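Local coordinates for quinonprotein alcohol dehydrogenase-like protein (Bacteroides thetaiotaomicron VPI-5482, PDB 4R5O) that is of unknown function but binds calcium and joins an immunoglobulin-like beta-sandwich domain to a seven-bladed beta-propeller, at residues 111-116 and 122-127; 169-172 and 177-180. One frame throughout, in Å; residues are numbered along the deposited sequence.

Two hairpins in neighbouring sheets of a beta-propeller illustrate how such a fold is built from short-range closures repeated along the chain. Coming from the N-terminal immunoglobulin-like domain, the chain first closes interaction 1, where strand 111-116 turns back through a short connection and pairs with residues 122-127, the last of which start a short helix. Interaction 2 follows in series, neither enclosing nor crossing the first: strand 167-171 returns as strand 177-181 at the outer edge of the next four-stranded sheet. The centres lie about 16 Å apart, yet the two meet where Tyr-127 and Phe-112 pack on Val-170 and Tyr-127 also reaches Tyr-177, tying neighbouring sheets together.

Interaction 1. Residues 111-116 and 122-127; sequences TFNFYD and AYQDCY
Asn-113 reaches across from its strand to the loop that follows strand 121-123. Asn-113 CB lies 3.6 Å from Tyr-123 O; CG stands beside the backbone N, opposite the carbonyl carbon (chi1 -46°), which turns the amide toward the opposing backbone. There Asn-113 OD1 accepts from Asp-125 N at 2.9 Å, the donor tilted 32° from the carbonyl plane, and also lies near Gln-124 CA. ND2 turns to strand 103-108, where Tyr-106 O and Ala-108 O accept from it, so both ends of the amide are held. Next to it, Thr-111 OG1 donates to Asp-125 OD1 (2.6 Å) from above the carboxylate plane, while Asp-125 OD1 also caps a backbone N of the following helix. Cys-126 N bonds to Phe-112 O at 2.8 Å. At the other end, Phe-114 and Tyr-123 exchange two backbone bonds; their rings run side by side, Tyr-123 CD2 meeting the edge of Phe-114 at CD2 (4.0 Å). The whole is an antiparallel beta hairpin whose returning strand gives way, after Gln-124, to a short helix N-capped by Asp-125, at the edge of a beta-propeller sheet.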
loop_
_atom_site.group_PDB
_atom_site.type_symbol
_atom_site.label_atom_id
_atom_site.label_comp_id
_atom_site.label_asym_id
_atom_site.label_seq_id
_atom_site.Cartn_x
_atom_site.Cartn_y
_atom_site.Cartn_z
ATOM N N THR A 111 -6.868 -2.061 3.788
ATOM C CA THR A 111 -6.566 -0.628 3.961
ATOM C C THR A 111 -5.073 -0.408 4.241
ATOM O O THR A 111 -4.334 -1.365 4.467
ATOM C CB THR A 111 -7.426 -0.006 5.114
ATOM O OG1 THR A 111 -7.108 1.384 5.244
ATOM C CG2 THR A 111 -7.249 -0.707 6.459
ATOM N N PHE A 112 -4.656 0.869 4.265
ATOM C CA PHE A 112 -3.283 1.247 4.602
ATOM C C PHE A 112 -3.144 1.446 6.100
ATOM O O PHE A 112 -3.836 2.284 6.671
ATOM C CB PHE A 112 -2.817 2.507 3.870
ATOM C CG PHE A 112 -2.683 2.394 2.371
ATOM C CD1 PHE A 112 -1.494 1.978 1.793
ATOM C CD2 PHE A 112 -3.716 2.792 1.533
ATOM C CE1 PHE A 112 -1.355 1.932 0.394
ATOM C CE2 PHE A 112 -3.580 2.724 0.142
ATOM C CZ PHE A 112 -2.403 2.294 -0.419
ATOM N N ASN A 113 -2.243 0.671 6.723
ATOM C CA ASN A 113 -1.897 0.712 8.149
ATOM C C ASN A 113 -0.436 1.151 8.308
ATOM O O ASN A 113 0.385 0.808 7.447
ATOM C CB ASN A 113 -2.128 -0.651 8.782
ATOM C CG ASN A 113 -3.437 -1.293 8.418
ATOM O OD1 ASN A 113 -4.477 -1.020 9.007
ATOM N ND2 ASN A 113 -3.412 -2.176 7.434
ATOM N N PHE A 114 -0.096 1.918 9.358
ATOM C CA PHE A 114 1.291 2.362 9.494
ATOM C C PHE A 114 1.930 1.852 10.774
ATOM O O PHE A 114 1.341 1.983 11.844
ATOM C CB PHE A 114 1.408 3.892 9.453
ATOM C CG PHE A 114 2.832 4.409 9.533
ATOM C CD1 PHE A 114 3.665 4.382 8.417
ATOM C CD2 PHE A 114 3.315 4.988 10.704
ATOM C CE1 PHE A 114 4.958 4.913 8.479
ATOM C CE2 PHE A 114 4.627 5.481 10.777
ATOM C CZ PHE A 114 5.445 5.424 9.670
ATOM N N TYR A 115 3.154 1.315 10.666
ATOM C CA TYR A 115 3.929 0.871 11.809
ATOM C C TYR A 115 5.178 1.748 11.955
ATOM O O TYR A 115 6.024 1.796 11.059
ATOM C CB TYR A 115 4.306 -0.621 11.704
ATOM C CG TYR A 115 5.153 -1.109 12.862
ATOM C CD1 TYR A 115 4.586 -1.363 14.111
ATOM C CD2 TYR A 115 6.520 -1.312 12.715
ATOM C CE1 TYR A 115 5.361 -1.817 15.179
ATOM C CE2 TYR A 115 7.301 -1.789 13.771
ATOM C CZ TYR A 115 6.717 -2.042 14.997
ATOM O OH TYR A 115 7.493 -2.530 16.016
ATOM N N ASP A 116 5.294 2.417 13.110
ATOM C CA ASP A 116 6.416 3.284 13.455
ATOM C C ASP A 116 7.550 2.430 14.065
ATOM O O ASP A 116 7.386 1.875 15.153
ATOM C CB ASP A 116 5.925 4.371 14.420
ATOM C CG ASP A 116 6.847 5.560 14.598
ATOM O OD1 ASP A 116 8.062 5.348 14.785
ATOM O OD2 ASP A 116 6.335 6.707 14.637
ATOM N N ALA A 122 1.743 0.550 16.001
ATOM C CA ALA A 122 0.937 0.333 14.817
ATOM C C ALA A 122 -0.282 1.220 14.820
ATOM O O ALA A 122 -0.931 1.354 15.850
ATOM C CB ALA A 122 0.516 -1.116 14.742
ATOM N N TYR A 123 -0.594 1.829 13.681
ATOM C CA TYR A 123 -1.777 2.668 13.494
ATOM C C TYR A 123 -2.627 2.008 12.429
ATOM O O TYR A 123 -2.184 1.872 11.290
ATOM C CB TYR A 123 -1.400 4.119 13.141
ATOM C CG TYR A 123 -0.464 4.772 14.131
ATOM C CD1 TYR A 123 -0.952 5.392 15.276
ATOM C CD2 TYR A 123 0.909 4.785 13.914
ATOM C CE1 TYR A 123 -0.094 5.986 16.194
ATOM C CE2 TYR A 123 1.779 5.364 14.834
ATOM C CZ TYR A 123 1.273 5.969 15.971
ATOM O OH TYR A 123 2.123 6.543 16.883
ATOM N N GLN A 124 -3.786 1.490 12.819
ATOM C CA GLN A 124 -4.644 0.770 11.895
ATOM C C GLN A 124 -5.548 1.708 11.125
ATOM O O GLN A 124 -6.122 2.626 11.703
ATOM C CB GLN A 124 -5.497 -0.273 12.632
ATOM C CG GLN A 124 -4.688 -1.446 13.191
ATOM C CD GLN A 124 -5.567 -2.504 13.808
ATOM O OE1 GLN A 124 -6.777 -2.328 14.016
ATOM N NE2 GLN A 124 -4.976 -3.645 14.115
ATOM N N ASP A 125 -5.670 1.460 9.809
ATOM C CA ASP A 125 -6.548 2.135 8.857
ATOM C C ASP A 125 -6.291 3.655 8.856
ATOM O O ASP A 125 -7.180 4.460 9.085
ATOM C CB ASP A 125 -8.025 1.818 9.189
ATOM C CG ASP A 125 -9.043 2.197 8.138
ATOM O OD1 ASP A 125 -8.631 2.500 6.994
ATOM O OD2 ASP A 125 -10.259 2.135 8.439
ATOM N N CYS A 126 -5.070 4.023 8.522
ATOM C CA CYS A 126 -4.633 5.396 8.373
ATOM C C CYS A 126 -5.263 6.008 7.119
ATOM O O CYS A 126 -5.304 7.230 6.962
ATOM C CB CYS A 126 -3.109 5.444 8.311
ATOM S SG CYS A 126 -2.289 4.962 9.857
ATOM N N TYR A 127 -5.723 5.156 6.199
ATOM C CA TYR A 127 -6.311 5.639 4.957
ATOM C C TYR A 127 -7.646 6.326 5.262
ATOM O O TYR A 127 -7.873 7.426 4.776
ATOM C CB TYR A 127 -6.476 4.505 3.944
ATOM C CG TYR A 127 -7.071 4.990 2.646
ATOM C CD1 TYR A 127 -6.281 5.626 1.684
ATOM C CD2 TYR A 127 -8.436 4.871 2.398
ATOM C CE1 TYR A 127 -6.843 6.118 0.503
ATOM C CE2 TYR A 127 -9.004 5.364 1.232
ATOM C CZ TYR A 127 -8.207 5.965 0.280
ATOM O OH TYR A 127 -8.819 6.413 -0.852
#

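Interaction 2. Residues 169-172 and 177-180; sequences IVDA and YENS
Ile-169 exchanges three backbone hydrogen bonds with the returning strand. Ile-169 N donates to Asn-179 O at 2.8 Å, almost straight at 179°. Its carbonyl oxygen is gripped twice: Glu-178 N donates to Ile-169 O at 2.8 Å, and Asn-179 N, on a lone pair in the carbonyl plane, donates to the same oxygen at 3.2 Å. The register slips by one before Val-170 pairs with Tyr-177. Glu-178, the extra residue, sends its side chain back across the neighbouring strand. With CG beside the backbone N (chi1 -71°) and the chain extended beyond it, Glu-178 OE1 comes to 3.7 Å from Ile-169 CG2. Asp-171 OD1 lies 3.9 Å from Glu-178 OE2, the carboxylate planes nearly parallel, 7° apart; Lys-152, which touches Glu-178 and makes a long, weak ion pair with Asp-171, would probably ease this closeness of like charges. Asp-171 OD2 is hydrogen-bonded to Thr-174 OG1. On the side of Val-170, the Tyr-177 ring carries Asn-179 N over the centre of one face. Ile-169 packs on Tyr-154 and Leu-213, and Val-170 on Leu-175. Two residues facing one across an antiparallel pair define a classic beta bulge, here in the hairpin that ends a propeller sheet at strand 177-181.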
loop_
_atom_site.group_PDB
_atom_site.type_symbol
_atom_site.label_atom_id
_atom_site.label_comp_id
_atom_site.label_asym_id
_atom_site.label_seq_id
_atom_site.Cartn_x
_atom_site.Cartn_y
_atom_site.Cartn_z
ATOM N N ILE A 169 -5.236 6.243 -7.217
ATOM C CA ILE A 169 -3.996 6.991 -7.056
ATOM C C ILE A 169 -4.060 7.631 -5.678
ATOM O O ILE A 169 -4.979 8.411 -5.383
ATOM C CB ILE A 169 -3.659 8.020 -8.165
ATOM C CG1 ILE A 169 -3.852 7.463 -9.584
ATOM C CG2 ILE A 169 -2.229 8.614 -7.936
ATOM C CD1 ILE A 169 -3.725 8.517 -10.654
ATOM N N VAL A 170 -3.109 7.237 -4.826
ATOM C CA VAL A 170 -2.938 7.670 -3.435
ATOM C C VAL A 170 -1.557 8.289 -3.331
ATOM O O VAL A 170 -0.604 7.688 -3.815
ATOM C CB VAL A 170 -3.148 6.472 -2.446
ATOM C CG1 VAL A 170 -2.860 6.870 -0.997
ATOM C CG2 VAL A 170 -4.550 5.869 -2.579
ATOM N N ASP A 171 -1.443 9.504 -2.756
ATOM C CA ASP A 171 -0.139 10.125 -2.558
ATOM C C ASP A 171 0.696 9.256 -1.570
ATOM O O ASP A 171 0.184 8.857 -0.518
ATOM C CB ASP A 171 -0.279 11.569 -2.066
ATOM C CG ASP A 171 1.055 12.264 -1.915
ATOM O OD1 ASP A 171 1.810 12.329 -2.914
ATOM O OD2 ASP A 171 1.351 12.729 -0.806
ATOM N N ALA A 172 1.949 8.916 -1.943
ATOM C CA ALA A 172 2.770 8.006 -1.133
ATOM C C ALA A 172 3.250 8.639 0.169
ATOM O O ALA A 172 3.292 7.929 1.160
ATOM C CB ALA A 172 3.966 7.528 -1.920
ATOM N N TYR A 177 -5.846 10.577 -0.867
ATOM C CA TYR A 177 -6.499 10.114 -2.064
ATOM C C TYR A 177 -6.355 11.179 -3.150
ATOM O O TYR A 177 -6.551 12.356 -2.865
ATOM C CB TYR A 177 -7.975 9.793 -1.744
ATOM C CG TYR A 177 -8.862 9.582 -2.958
ATOM C CD1 TYR A 177 -8.977 8.327 -3.559
ATOM C CD2 TYR A 177 -9.592 10.630 -3.497
ATOM C CE1 TYR A 177 -9.796 8.132 -4.670
ATOM C CE2 TYR A 177 -10.395 10.454 -4.616
ATOM C CZ TYR A 177 -10.512 9.201 -5.192
ATOM O OH TYR A 177 -11.334 9.065 -6.292
ATOM N N GLU A 178 -5.990 10.792 -4.369
ATOM C CA GLU A 178 -5.897 11.772 -5.437
ATOM C C GLU A 178 -6.994 11.541 -6.450
ATOM O O GLU A 178 -7.744 12.472 -6.761
ATOM C CB GLU A 178 -4.541 11.763 -6.112
ATOM C CG GLU A 178 -3.474 12.335 -5.205
ATOM C CD GLU A 178 -2.133 12.553 -5.863
ATOM O OE1 GLU A 178 -1.989 12.215 -7.059
ATOM O OE2 GLU A 178 -1.232 13.096 -5.185
ATOM N N ASN A 179 -7.116 10.298 -6.940
ATOM C CA ASN A 179 -8.102 9.958 -7.958
ATOM C C ASN A 179 -8.337 8.447 -7.996
ATOM O O ASN A 179 -7.577 7.685 -7.394
ATOM C CB ASN A 179 -7.581 10.469 -9.325
ATOM C CG ASN A 179 -8.587 10.629 -10.418
ATOM O OD1 ASN A 179 -9.795 10.480 -10.207
ATOM N ND2 ASN A 179 -8.093 10.956 -11.614
ATOM N N SER A 180 -9.409 8.023 -8.679
ATOM C CA SER A 180 -9.782 6.619 -8.878
ATOM C C SER A 180 -10.712 6.491 -10.092
ATOM O O SER A 180 -11.335 7.479 -10.510
ATOM C CB SER A 180 -10.425 6.018 -7.635
ATOM O OG SER A 180 -11.625 6.687 -7.298
#